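Local coordinates for protein anaerobically-induced outer membrane porin OprE (Pseudomonas aeruginosa, PDB 4FRX) that probably forms a monomeric beta-barrel pore of the OprD family that lets small solutes cross the outer membrane, at residues H101-L106 with N170-R175; T89-E94 with G136-V141; G107-A112 with Y121-P126; T132-R137 with G320-L325; N183-S188 with R315-G320. All blocks are in the same frame, centred on the assembly; numbering follows the deposited sequence.

Contact 1: residues H101-L106 with N170-R175; sequences HDFASL and NSTDNR. With C8E ((hydroxyethyloxy)tri(ethyloxy)octane), chain D.
On the porin barrel wall, Phe103 of strand 102-114 packs on Thr172 of an inward-folded loop that follows strand 156-167. The methyl CG2 of Thr172 lies 3.8 Å from Phe103 CB and sits at the edge of the ring, near its plane. The carbonyl O of Ser171 also lies in the plane at that edge, 3.9 Å from Phe103 CD2. The ring takes the position between the backbone N and the carbonyl carbon (chi1 71°), which sends it from the wall toward the loop. The same methyl comes within 3.4 Å of Ala104 O. Phe91 and Leu139 also pack on the Phe103 ring, so the Thr172 methyl joins an apolar group.

The polar link is indirect. A water lies 2.7 Å from Ser105 OG and donates a longer bond, 3.3 Å, to Ser171 O. The loop is shaped locally by an ST turn, in which Asp173 N donates to Ser171 OG. Asn170 ND2 bonds Asp317 O of another loop. On the other side of the strand, Ala104 CB is 3.8 Å from C5 of the detergent C8E, as expected for the lipid-facing surface of a barrel. With no direct hydrogen bond across it, the contact relies on van der Waals packing and one bridging water.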
# COMPACT_ATOMS: atom_id res chain seq x y z
N HIS A 101 25.54 -5.54 2.31
CA HIS A 101 25.96 -4.49 3.21
C HIS A 101 25.18 -3.23 2.97
O HIS A 101 24.89 -2.46 3.91
CB HIS A 101 27.46 -4.23 3.05
CG HIS A 101 27.93 -2.94 3.67
ND1 HIS A 101 28.09 -1.81 2.95
CD2 HIS A 101 28.30 -2.63 4.97
CE1 HIS A 101 28.53 -0.82 3.76
NE2 HIS A 101 28.65 -1.33 5.00
N ASP A 102 24.82 -3.00 1.71
CA ASP A 102 24.07 -1.82 1.32
C ASP A 102 23.41 -2.08 -0.01
O ASP A 102 23.84 -2.96 -0.76
CB ASP A 102 25.01 -0.62 1.19
CG ASP A 102 26.16 -0.88 0.23
OD1 ASP A 102 27.19 -1.44 0.66
OD2 ASP A 102 26.02 -0.54 -0.97
N PHE A 103 22.37 -1.32 -0.29
CA PHE A 103 21.72 -1.35 -1.60
C PHE A 103 21.15 0.01 -1.96
O PHE A 103 20.78 0.80 -1.09
CB PHE A 103 20.70 -2.51 -1.73
CG PHE A 103 19.43 -2.34 -0.93
CD1 PHE A 103 19.45 -2.24 0.45
CD2 PHE A 103 18.20 -2.37 -1.58
CE1 PHE A 103 18.26 -2.12 1.18
CE2 PHE A 103 17.01 -2.24 -0.86
CZ PHE A 103 17.04 -2.12 0.52
N ALA A 104 21.13 0.31 -3.26
CA ALA A 104 20.71 1.63 -3.72
C ALA A 104 20.05 1.57 -5.08
O ALA A 104 20.33 0.68 -5.89
CB ALA A 104 21.89 2.59 -3.76
N SER A 105 19.20 2.54 -5.35
CA SER A 105 18.59 2.64 -6.67
C SER A 105 18.31 4.10 -6.97
O SER A 105 18.25 4.94 -6.07
CB SER A 105 17.33 1.79 -6.76
OG SER A 105 16.40 2.12 -5.74
N LEU A 106 18.18 4.39 -8.25
CA LEU A 106 17.84 5.72 -8.72
C LEU A 106 16.66 5.59 -9.67
O LEU A 106 16.74 4.86 -10.65
CB LEU A 106 19.02 6.33 -9.46
CG LEU A 106 18.75 7.72 -10.04
CD1 LEU A 106 18.41 8.70 -8.92
CD2 LEU A 106 19.95 8.20 -10.84
N ASN A 170 12.86 -4.47 -0.81
CA ASN A 170 14.11 -5.13 -0.46
C ASN A 170 14.93 -5.49 -1.69
O ASN A 170 15.68 -6.48 -1.68
CB ASN A 170 13.80 -6.42 0.30
CG ASN A 170 12.98 -7.39 -0.53
OD1 ASN A 170 12.35 -7.00 -1.52
ND2 ASN A 170 12.97 -8.66 -0.14
N SER A 171 14.80 -4.69 -2.75
CA SER A 171 15.44 -4.99 -4.02
C SER A 171 15.95 -3.73 -4.73
O SER A 171 15.53 -2.62 -4.41
CB SER A 171 14.46 -5.73 -4.94
OG SER A 171 15.03 -5.96 -6.21
N THR A 172 16.84 -3.92 -5.70
CA THR A 172 17.25 -2.81 -6.57
C THR A 172 16.73 -3.02 -7.99
O THR A 172 16.93 -2.16 -8.86
CB THR A 172 18.78 -2.70 -6.68
OG1 THR A 172 19.30 -3.90 -7.27
CG2 THR A 172 19.42 -2.51 -5.30
N ASP A 173 16.09 -4.16 -8.24
CA ASP A 173 15.71 -4.55 -9.60
C ASP A 173 14.22 -4.38 -9.88
O ASP A 173 13.36 -4.67 -9.04
CB ASP A 173 16.09 -6.00 -9.87
CG ASP A 173 17.57 -6.27 -9.66
OD1 ASP A 173 18.39 -5.64 -10.37
OD2 ASP A 173 17.92 -7.10 -8.80
N ASN A 174 13.92 -3.93 -11.09
CA ASN A 174 12.55 -3.94 -11.58
C ASN A 174 12.20 -5.31 -12.14
O ASN A 174 12.99 -5.92 -12.86
CB ASN A 174 12.37 -2.86 -12.65
CG ASN A 174 12.28 -1.47 -12.05
OD1 ASN A 174 13.14 -0.62 -12.29
ND2 ASN A 174 11.23 -1.23 -11.28
N ARG A 175 11.02 -5.79 -11.78
CA ARG A 175 10.54 -7.09 -12.23
C ARG A 175 9.10 -6.96 -12.71
O ARG A 175 8.43 -5.98 -12.37
CB ARG A 175 10.60 -8.10 -11.08
CG ARG A 175 11.99 -8.27 -10.48
CD ARG A 175 11.93 -9.12 -9.22
NE ARG A 175 11.40 -10.45 -9.50
CZ ARG A 175 11.09 -11.35 -8.57
NH1 ARG A 175 11.26 -11.04 -7.29
NH2 ARG A 175 10.61 -12.54 -8.91
C1 C8E D . 21.04 9.56 -0.58
C2 C8E D . 20.43 8.78 -1.74
C3 C8E D . 21.52 8.00 -2.47
C4 C8E D . 20.95 7.14 -3.59
C5 C8E D . 22.07 6.38 -4.29
C6 C8E D . 21.75 6.02 -5.74
C7 C8E D . 22.96 5.31 -6.35
C8 C8E D . 22.77 5.06 -7.84
O9 C8E D . 22.63 3.68 -8.07
O HOH W 1 16.08 0.49 -3.62

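Contact 2: residues T89-E94 with G136-V141; sequences TVFPLE and GRLLPV
Val90 and Arg137 bring two irregular loop segments together, with their CA atoms 5.8 Å apart and no direct backbone hydrogen bond between them. A water spans the gap instead. It donates to Val90 O at 2.7 Å and accepts from Leu138 N at 3.2 Å.

Arg137 reaches across to Thr89. Its NE donates to Thr89 OG1 at 2.9 Å, with an N-H...O angle of 169°. The hydroxyl lies in the guanidinium plane, at its edge. Chi1 (-63°) puts CG of Arg137 beside its backbone N, 3.4 Å from Thr89 O, and the bend at chi2 then turns the chain so that NE reaches Thr89 OG1. The carbonyl oxygen of Thr89 is buried and has no polar partner in the model. Arg137 NH1 turns back to Gly136 O. Gly136 O lies in the guanidinium plane, while NH1 stands above the plane of that carbonyl. Two bonds in one plane thus fix the rotation of the group.

Both segments are loops inside the barrel of this OprD-family porin. They pack against strand 17-28 of the wall, where Ile24 touches Val90 and Phe22 touches Leu138. Arg137 NH2 also has a long, weak ion pair with Glu425.

Beside the polar pair lies an apolar patch. Val90 CG1 meets Leu138 CB at 3.6 Å, the two side chains crossing at about a right angle. Leu138 CD2 reaches Phe91 CZ at 3.7 Å, in an oblique approach to the ring. Phe91 in turn meets the ring of Phe103, with the planes at about 70°.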
# COMPACT_ATOMS: atom_id res chain seq x y z
N THR A 89 13.23 -9.29 4.76
CA THR A 89 12.26 -8.40 4.11
C THR A 89 12.79 -6.98 4.01
O THR A 89 12.17 -6.13 3.37
CB THR A 89 10.87 -8.40 4.83
OG1 THR A 89 11.03 -8.07 6.22
CG2 THR A 89 10.18 -9.77 4.72
N VAL A 90 13.93 -6.71 4.64
CA VAL A 90 14.50 -5.38 4.60
C VAL A 90 15.60 -5.24 3.53
O VAL A 90 15.57 -4.29 2.75
CB VAL A 90 15.06 -4.95 5.96
CG1 VAL A 90 15.53 -3.51 5.91
CG2 VAL A 90 13.99 -5.11 7.05
N PHE A 91 16.54 -6.18 3.51
CA PHE A 91 17.71 -6.15 2.61
C PHE A 91 17.74 -7.28 1.59
O PHE A 91 17.37 -8.41 1.91
CB PHE A 91 19.01 -6.22 3.44
CG PHE A 91 19.27 -4.98 4.23
CD1 PHE A 91 19.88 -3.89 3.64
CD2 PHE A 91 18.86 -4.88 5.55
CE1 PHE A 91 20.09 -2.72 4.35
CE2 PHE A 91 19.08 -3.72 6.27
CZ PHE A 91 19.68 -2.65 5.67
N PRO A 92 18.21 -7.00 0.36
CA PRO A 92 18.44 -8.08 -0.60
C PRO A 92 19.60 -8.98 -0.15
O PRO A 92 20.34 -8.59 0.75
CB PRO A 92 18.81 -7.35 -1.89
CG PRO A 92 19.32 -6.02 -1.44
CD PRO A 92 18.58 -5.68 -0.17
N LEU A 93 19.73 -10.16 -0.76
CA LEU A 93 20.76 -11.13 -0.38
C LEU A 93 21.91 -11.15 -1.38
O LEU A 93 21.73 -10.85 -2.57
CB LEU A 93 20.16 -12.54 -0.30
CG LEU A 93 19.35 -13.00 0.92
CD1 LEU A 93 18.07 -12.22 1.09
CD2 LEU A 93 19.05 -14.49 0.80
N GLU A 94 23.09 -11.52 -0.90
CA GLU A 94 24.23 -11.76 -1.79
C GLU A 94 24.02 -13.11 -2.45
O GLU A 94 23.17 -13.89 -2.03
CB GLU A 94 25.54 -11.78 -0.99
CG GLU A 94 25.74 -10.61 -0.05
CD GLU A 94 26.65 -9.55 -0.62
OE1 GLU A 94 26.62 -9.33 -1.85
OE2 GLU A 94 27.41 -8.94 0.16
N GLY A 136 6.52 -0.51 3.97
CA GLY A 136 6.50 -1.09 5.30
C GLY A 136 7.86 -1.47 5.86
O GLY A 136 7.94 -2.03 6.96
N ARG A 137 8.94 -1.19 5.12
CA ARG A 137 10.27 -1.55 5.61
C ARG A 137 11.21 -0.35 5.54
O ARG A 137 10.86 0.72 6.01
CB ARG A 137 10.83 -2.77 4.88
CG ARG A 137 10.01 -4.08 5.08
CD ARG A 137 10.00 -4.55 6.54
NE ARG A 137 9.27 -5.82 6.70
CZ ARG A 137 7.97 -5.93 6.97
NH1 ARG A 137 7.22 -4.85 7.09
NH2 ARG A 137 7.41 -7.14 7.10
N LEU A 138 12.38 -0.53 4.94
CA LEU A 138 13.40 0.53 4.95
C LEU A 138 13.27 1.51 3.79
O LEU A 138 13.34 2.74 3.97
CB LEU A 138 14.81 -0.08 4.96
CG LEU A 138 15.99 0.88 5.13
CD1 LEU A 138 15.89 1.63 6.45
CD2 LEU A 138 17.33 0.12 5.05
N LEU A 139 13.10 0.96 2.59
CA LEU A 139 12.99 1.76 1.38
C LEU A 139 11.68 1.38 0.69
O LEU A 139 11.25 0.23 0.76
CB LEU A 139 14.19 1.52 0.45
CG LEU A 139 15.59 1.81 1.03
CD1 LEU A 139 16.69 1.43 0.05
CD2 LEU A 139 15.71 3.28 1.40
N PRO A 140 11.02 2.34 0.05
CA PRO A 140 9.71 2.10 -0.55
C PRO A 140 9.74 1.32 -1.87
O PRO A 140 10.74 1.30 -2.60
CB PRO A 140 9.18 3.51 -0.81
CG PRO A 140 10.44 4.34 -0.98
CD PRO A 140 11.40 3.77 0.00
N VAL A 141 8.60 0.68 -2.15
CA VAL A 141 8.35 0.11 -3.46
C VAL A 141 8.21 1.24 -4.47
O VAL A 141 7.67 2.30 -4.14
CB VAL A 141 7.03 -0.72 -3.46
CG1 VAL A 141 6.59 -1.10 -4.89
CG2 VAL A 141 7.18 -1.97 -2.59
O HOH W 2 13.56 -2.43 2.68

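Contact 3: residues G107-A112 with Y121-P126; sequences GLTAKA and YGTLQP. With C8E ((hydroxyethyloxy)tri(ethyloxy)octane), chain G.
Thr109 and Thr123 meet where two antiparallel strands of the porin barrel wall part. Ala110 and Tyr121 are a hydrogen-bonded pair, joined by Tyr121 N to Ala110 O and Ala110 N to Tyr121 O. Thr109 and Gly122 form the next, non-hydrogen-bonded pair. The chain turns a corner at Gly122 and leads away from strand 102-114. Gly122 takes the corner with a positive phi (128°), and its CA lies 3.5 Å from Leu108 O.

The side chain of Thr109 spans this corner. CB lies 3.6 Å from Thr123 O. CG2, anti to the backbone N, is 3.5 Å from the same oxygen. OG1, anti to the carbonyl carbon, donates to Thr123 O at 2.6 Å. The hydroxyl lies in the carbonyl plane, on a lone pair. This side-chain bond continues the pairing past the corner, next to the backbone bond from Thr123 N to Leu108 O. The hydroxyl of Thr123 has its own partner, Glu144 on strand 142-150.

The outer surface carries a bound C8E detergent. Its C10 is 3.6 Å from Ala110 CB, and its C19 approaches the Tyr121 ring obliquely, 3.6 Å from CD2.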
# COMPACT_ATOMS: atom_id res chain seq x y z
N GLY A 107 15.57 6.30 -9.38
CA GLY A 107 14.39 6.23 -10.22
C GLY A 107 14.07 7.59 -10.81
O GLY A 107 13.74 8.51 -10.07
N LEU A 108 14.17 7.71 -12.13
CA LEU A 108 13.94 8.97 -12.81
C LEU A 108 12.55 9.01 -13.42
O LEU A 108 12.06 7.99 -13.90
CB LEU A 108 14.95 9.16 -13.94
CG LEU A 108 16.42 9.28 -13.54
CD1 LEU A 108 17.24 9.70 -14.75
CD2 LEU A 108 16.58 10.28 -12.42
N THR A 109 11.93 10.18 -13.40
CA THR A 109 10.61 10.35 -13.99
C THR A 109 10.60 11.59 -14.87
O THR A 109 10.82 12.71 -14.39
CB THR A 109 9.55 10.53 -12.89
OG1 THR A 109 9.70 9.47 -11.93
CG2 THR A 109 8.14 10.49 -13.48
N ALA A 110 10.38 11.41 -16.17
CA ALA A 110 10.16 12.54 -17.07
C ALA A 110 8.72 13.02 -16.88
O ALA A 110 7.82 12.21 -16.66
CB ALA A 110 10.39 12.13 -18.51
N LYS A 111 8.50 14.33 -16.97
CA LYS A 111 7.14 14.85 -16.81
C LYS A 111 6.81 16.00 -17.75
O LYS A 111 7.68 16.77 -18.16
CB LYS A 111 6.88 15.26 -15.36
CG LYS A 111 7.63 16.49 -14.92
CD LYS A 111 7.64 16.62 -13.40
CE LYS A 111 8.49 17.79 -12.94
NZ LYS A 111 8.34 18.06 -11.48
N ALA A 112 5.54 16.08 -18.11
CA ALA A 112 5.05 17.19 -18.91
C ALA A 112 3.76 17.67 -18.28
O ALA A 112 3.04 16.88 -17.67
CB ALA A 112 4.81 16.75 -20.35
N TYR A 121 6.35 9.84 -16.79
CA TYR A 121 6.86 8.70 -17.52
C TYR A 121 8.18 8.21 -16.89
O TYR A 121 9.17 8.92 -16.91
CB TYR A 121 7.08 9.12 -18.97
CG TYR A 121 7.39 8.01 -19.93
CD1 TYR A 121 6.39 7.17 -20.39
CD2 TYR A 121 8.68 7.81 -20.40
CE1 TYR A 121 6.66 6.16 -21.29
CE2 TYR A 121 8.97 6.79 -21.29
CZ TYR A 121 7.95 5.97 -21.74
OH TYR A 121 8.23 4.96 -22.63
N GLY A 122 8.18 7.00 -16.35
CA GLY A 122 9.31 6.51 -15.58
C GLY A 122 8.86 6.00 -14.22
O GLY A 122 7.91 5.22 -14.11
N THR A 123 9.54 6.44 -13.18
CA THR A 123 9.24 5.96 -11.84
C THR A 123 7.96 6.57 -11.28
O THR A 123 7.77 7.79 -11.32
CB THR A 123 10.43 6.21 -10.91
OG1 THR A 123 11.61 5.66 -11.50
CG2 THR A 123 10.19 5.56 -9.54
N LEU A 124 7.08 5.71 -10.77
CA LEU A 124 5.78 6.12 -10.25
C LEU A 124 5.57 5.48 -8.88
O LEU A 124 6.05 4.38 -8.63
CB LEU A 124 4.66 5.66 -11.20
CG LEU A 124 4.69 6.20 -12.64
CD1 LEU A 124 3.72 5.46 -13.56
CD2 LEU A 124 4.42 7.71 -12.64
N GLN A 125 4.83 6.16 -8.01
CA GLN A 125 4.46 5.62 -6.70
C GLN A 125 3.01 5.95 -6.40
O GLN A 125 2.72 6.83 -5.60
CB GLN A 125 5.35 6.24 -5.61
CG GLN A 125 6.80 5.73 -5.64
CD GLN A 125 7.64 6.31 -4.53
OE1 GLN A 125 7.88 7.50 -4.49
NE2 GLN A 125 8.09 5.46 -3.62
N PRO A 126 2.08 5.24 -7.06
CA PRO A 126 0.66 5.57 -6.90
C PRO A 126 0.13 5.22 -5.50
O PRO A 126 0.64 4.31 -4.87
CB PRO A 126 -0.04 4.71 -7.96
CG PRO A 126 1.07 4.27 -8.91
CD PRO A 126 2.30 4.19 -8.06
C1 C8E G . 15.36 25.14 -18.45
C2 C8E G . 16.22 24.12 -19.19
C3 C8E G . 16.06 22.73 -18.60
C4 C8E G . 16.23 21.67 -19.68
C6 C8E G . 14.19 18.86 -19.09
C7 C8E G . 12.92 18.29 -19.72
C8 C8E G . 12.62 16.88 -19.24
O9 C8E G . 12.79 15.96 -20.30
C10 C8E G . 12.51 14.65 -19.90
C11 C8E G . 13.48 13.67 -20.54
O12 C8E G . 14.72 13.78 -19.87
C13 C8E G . 14.78 13.01 -18.69
C14 C8E G . 14.44 11.55 -18.95
O15 C8E G . 14.09 10.94 -17.73
C16 C8E G . 14.06 9.53 -17.82
C17 C8E G . 12.62 9.09 -18.05
O18 C8E G . 12.59 7.69 -18.22
C19 C8E G . 12.10 7.33 -19.49

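Contact 4: residues T132-R137 with G320-L325; sequences TYNDGR and GSTAYL
Gly320 lies against the side chain of Asn134. Its carbonyl carbon is 3.7 Å from Asn134 CB. The bare backbone of Gly320 also meets the amide, with its CA 3.8 Å from Asn134 OD1. Ser321 comes next. Its backbone N is 3.6 Å from Asn134 CB, and its O accepts from Lys333 elsewhere in the loop. Asn134 CG is anti to the backbone N (chi1 -177°), which carries the amide over these two residues.

Asn134 OD1 also accepts from Gly136 N at 3.0 Å, an Asx turn, with the donor well above the amide plane. Arg169 NH1 bonds the same oxygen. Both segments are loops near the centre of the barrel, folded inward, where they probably help narrow the channel, as inward loops do in porins.

Thr322 follows, and it touches Thr132. Its methyl CG2 is 3.5 Å from Thr132 OG1, and the two side chains run obliquely to each other. Two waters bridge the loops. One links Thr322 OG1, at 2.6 Å, to Tyr133 O. The other donates to Thr322 O and accepts from Thr132 N at 3.1 Å.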
# COMPACT_ATOMS: atom_id res chain seq x y z
N THR A 132 -1.45 0.73 -4.73
CA THR A 132 -0.67 1.65 -3.90
C THR A 132 0.62 0.97 -3.50
O THR A 132 0.66 -0.24 -3.26
CB THR A 132 -1.38 2.20 -2.64
OG1 THR A 132 -0.72 1.74 -1.45
CG2 THR A 132 -2.79 1.81 -2.60
N TYR A 133 1.69 1.75 -3.48
CA TYR A 133 3.00 1.20 -3.20
C TYR A 133 3.17 0.89 -1.72
O TYR A 133 2.65 1.61 -0.86
CB TYR A 133 4.10 2.13 -3.70
CG TYR A 133 4.30 3.39 -2.89
CD1 TYR A 133 3.46 4.49 -3.05
CD2 TYR A 133 5.35 3.50 -1.98
CE1 TYR A 133 3.66 5.65 -2.32
CE2 TYR A 133 5.57 4.65 -1.26
CZ TYR A 133 4.72 5.72 -1.43
OH TYR A 133 4.93 6.87 -0.71
N ASN A 134 3.89 -0.18 -1.43
CA ASN A 134 4.20 -0.53 -0.06
C ASN A 134 5.43 0.23 0.43
O ASN A 134 6.37 0.47 -0.32
CB ASN A 134 4.44 -2.04 0.05
CG ASN A 134 4.71 -2.46 1.48
OD1 ASN A 134 5.86 -2.53 1.92
ND2 ASN A 134 3.64 -2.73 2.23
N ASP A 135 5.40 0.62 1.70
CA ASP A 135 6.55 1.26 2.32
C ASP A 135 6.65 0.80 3.77
O ASP A 135 6.83 1.61 4.69
CB ASP A 135 6.40 2.78 2.25
CG ASP A 135 7.69 3.51 2.55
OD1 ASP A 135 8.77 2.87 2.56
OD2 ASP A 135 7.62 4.74 2.79
N GLY A 136 6.52 -0.51 3.97
CA GLY A 136 6.50 -1.09 5.30
C GLY A 136 7.86 -1.47 5.86
O GLY A 136 7.94 -2.03 6.96
N ARG A 137 8.94 -1.19 5.12
CA ARG A 137 10.27 -1.55 5.61
C ARG A 137 11.21 -0.35 5.54
O ARG A 137 10.86 0.72 6.01
CB ARG A 137 10.83 -2.77 4.88
CG ARG A 137 10.01 -4.08 5.08
CD ARG A 137 10.00 -4.55 6.54
NE ARG A 137 9.27 -5.82 6.70
CZ ARG A 137 7.97 -5.93 6.97
NH1 ARG A 137 7.22 -4.85 7.09
NH2 ARG A 137 7.41 -7.14 7.10
N GLY A 320 6.96 -6.68 -0.54
CA GLY A 320 5.95 -5.78 0.00
C GLY A 320 4.78 -5.59 -0.94
O GLY A 320 4.93 -5.52 -2.16
N SER A 321 3.58 -5.52 -0.37
CA SER A 321 2.39 -5.29 -1.17
C SER A 321 1.36 -4.64 -0.28
O SER A 321 1.37 -4.86 0.93
CB SER A 321 1.82 -6.61 -1.69
OG SER A 321 1.40 -7.44 -0.61
N THR A 322 0.48 -3.85 -0.87
CA THR A 322 -0.60 -3.20 -0.12
C THR A 322 -1.93 -3.40 -0.81
O THR A 322 -2.06 -3.12 -2.00
CB THR A 322 -0.32 -1.69 0.04
OG1 THR A 322 0.83 -1.50 0.87
CG2 THR A 322 -1.53 -0.98 0.68
N ALA A 323 -2.91 -3.93 -0.08
CA ALA A 323 -4.28 -4.01 -0.59
C ALA A 323 -5.06 -2.84 -0.01
O ALA A 323 -4.88 -2.48 1.16
CB ALA A 323 -4.94 -5.34 -0.20
N TYR A 324 -5.93 -2.23 -0.82
CA TYR A 324 -6.73 -1.11 -0.32
C TYR A 324 -7.98 -1.62 0.42
O TYR A 324 -9.13 -1.32 0.05
CB TYR A 324 -7.09 -0.12 -1.43
CG TYR A 324 -7.69 1.16 -0.89
CD1 TYR A 324 -6.96 1.98 -0.02
CD2 TYR A 324 -9.00 1.54 -1.20
CE1 TYR A 324 -7.50 3.14 0.50
CE2 TYR A 324 -9.55 2.72 -0.69
CZ TYR A 324 -8.79 3.51 0.16
OH TYR A 324 -9.33 4.68 0.68
N LEU A 325 -7.74 -2.41 1.46
CA LEU A 325 -8.77 -2.98 2.30
C LEU A 325 -8.63 -2.38 3.70
O LEU A 325 -7.51 -2.13 4.17
CB LEU A 325 -8.61 -4.51 2.39
CG LEU A 325 -8.72 -5.33 1.09
CD1 LEU A 325 -8.41 -6.82 1.31
CD2 LEU A 325 -10.10 -5.16 0.42
O HOH W 3 -1.76 -2.31 -4.74
O HOH W 4 1.33 0.84 1.92

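Contact 5: residues N183-S188 with R315-G320; sequences NGSSAS and RGDGEG
Asn183 lays its side chain over the carbonyl group of Arg315, with CB 3.2 Å from Arg315 O. CG stands between its backbone N and carbonyl carbon (chi1 65°), so the amide extends along the other chain toward Gly316. Its ND2 bonds the carbonyl of Asn314, just before that segment.

Gly184 follows with a backbone bond. Its N donates to Arg315 O at 2.9 Å, with an N-H...O angle of 163°. In return Arg315 NH1 reaches Gly184 O at 3.1 Å, a weak bond because it is bent to 129°. The arginine chain leaves the backbone away from this loop and then bends at chi2 and chi3, which brings the guanidinium edge back. Its NH2 is held by Asp191 and by Ser176 O.

These are two loops within the porin barrel. Gly316 to Glu319 form a type I' beta turn, closed by Glu319 N to Gly316 O at 3.1 Å. Asp317, at the second position of that turn, points toward the other loop.

Ser185 OG donates to Asp317 OD2 at 2.5 Å, a short bond that meets the oxygen from above the carboxylate plane. Arg175 NH1 forms a salt bridge with the same OD2 and another with Glu319. The carboxylate is therefore shared between a hydroxyl and a positive charge, which probably helps keep it ionised.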
# COMPACT_ATOMS: atom_id res chain seq x y z
N ASN A 183 2.98 -15.80 -7.77
CA ASN A 183 4.13 -14.92 -7.59
C ASN A 183 5.34 -15.63 -7.00
O ASN A 183 5.41 -16.86 -7.01
CB ASN A 183 3.74 -13.67 -6.78
CG ASN A 183 3.32 -14.00 -5.36
OD1 ASN A 183 3.32 -15.16 -4.95
ND2 ASN A 183 2.96 -12.97 -4.60
N GLY A 184 6.30 -14.86 -6.48
CA GLY A 184 7.54 -15.45 -6.00
C GLY A 184 8.52 -15.63 -7.14
O GLY A 184 8.41 -14.96 -8.16
N SER A 185 9.48 -16.54 -6.98
CA SER A 185 10.52 -16.70 -8.00
C SER A 185 10.72 -18.13 -8.49
O SER A 185 11.70 -18.41 -9.18
CB SER A 185 11.86 -16.15 -7.49
OG SER A 185 11.79 -14.75 -7.33
N SER A 186 9.81 -19.03 -8.14
CA SER A 186 9.91 -20.42 -8.59
C SER A 186 9.74 -20.49 -10.11
O SER A 186 9.36 -19.51 -10.75
CB SER A 186 8.87 -21.30 -7.88
OG SER A 186 7.55 -21.07 -8.38
N ALA A 187 10.04 -21.66 -10.68
CA ALA A 187 9.90 -21.85 -12.12
C ALA A 187 8.43 -21.80 -12.53
O ALA A 187 8.10 -21.46 -13.66
CB ALA A 187 10.54 -23.18 -12.54
N SER A 188 7.55 -22.16 -11.60
CA SER A 188 6.12 -22.23 -11.88
C SER A 188 5.47 -20.85 -11.87
O SER A 188 4.34 -20.68 -12.33
CB SER A 188 5.42 -23.14 -10.87
OG SER A 188 5.57 -22.64 -9.54
N ARG A 315 4.48 -9.01 -5.78
CA ARG A 315 5.56 -9.80 -6.39
C ARG A 315 5.93 -11.00 -5.51
O ARG A 315 6.37 -12.04 -6.01
CB ARG A 315 6.78 -8.89 -6.68
CG ARG A 315 8.09 -9.57 -7.16
CD ARG A 315 7.90 -10.83 -8.02
NE ARG A 315 7.67 -10.57 -9.43
CZ ARG A 315 7.36 -11.51 -10.32
NH1 ARG A 315 7.22 -12.79 -9.96
NH2 ARG A 315 7.18 -11.16 -11.58
N GLY A 316 5.72 -10.87 -4.21
CA GLY A 316 6.21 -11.88 -3.29
C GLY A 316 7.71 -11.70 -3.04
O GLY A 316 8.25 -10.62 -3.29
N ASP A 317 8.37 -12.75 -2.56
CA ASP A 317 9.80 -12.69 -2.22
C ASP A 317 10.10 -11.57 -1.22
O ASP A 317 11.19 -10.98 -1.25
CB ASP A 317 10.67 -12.50 -3.47
CG ASP A 317 10.63 -13.70 -4.40
OD1 ASP A 317 10.82 -14.84 -3.93
OD2 ASP A 317 10.41 -13.50 -5.62
N GLY A 318 9.14 -11.26 -0.36
CA GLY A 318 9.31 -10.24 0.67
C GLY A 318 9.32 -8.81 0.18
O GLY A 318 9.73 -7.90 0.92
N GLU A 319 8.86 -8.58 -1.05
CA GLU A 319 9.02 -7.27 -1.69
C GLU A 319 8.00 -6.22 -1.22
O GLU A 319 8.17 -5.03 -1.48
CB GLU A 319 8.98 -7.41 -3.21
CG GLU A 319 10.23 -8.07 -3.78
CD GLU A 319 10.37 -7.84 -5.27
OE1 GLU A 319 9.65 -6.96 -5.80
OE2 GLU A 319 11.19 -8.54 -5.89
N GLY A 320 6.96 -6.68 -0.54
CA GLY A 320 5.95 -5.78 0.00
C GLY A 320 4.78 -5.59 -0.94
O GLY A 320 4.93 -5.52 -2.16

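Overall arrangement
Contact 3 joins wall strands through backbone hydrogen bonds, and contact 1 sets a loop against the same strand 102-114 with one water between them. Both touch detergent on the outer surface. Contacts 2, 4 and 5 join loops to loops inside the barrel. Contact 2 is the buried one, with an apolar patch that continues through Phe91 to Phe103 of contact 1. Contacts 4 and 5 are surface contacts and share Gly320; contact 4 is bridged by two waters, contact 5 by direct hydrogen bonds. Contacts 2 and 4 share Gly136 and Arg137. Arg175 of contact 1 forms salt bridges with Asp317 and Glu319 of contact 5. Contacts 3 and 5 do not touch.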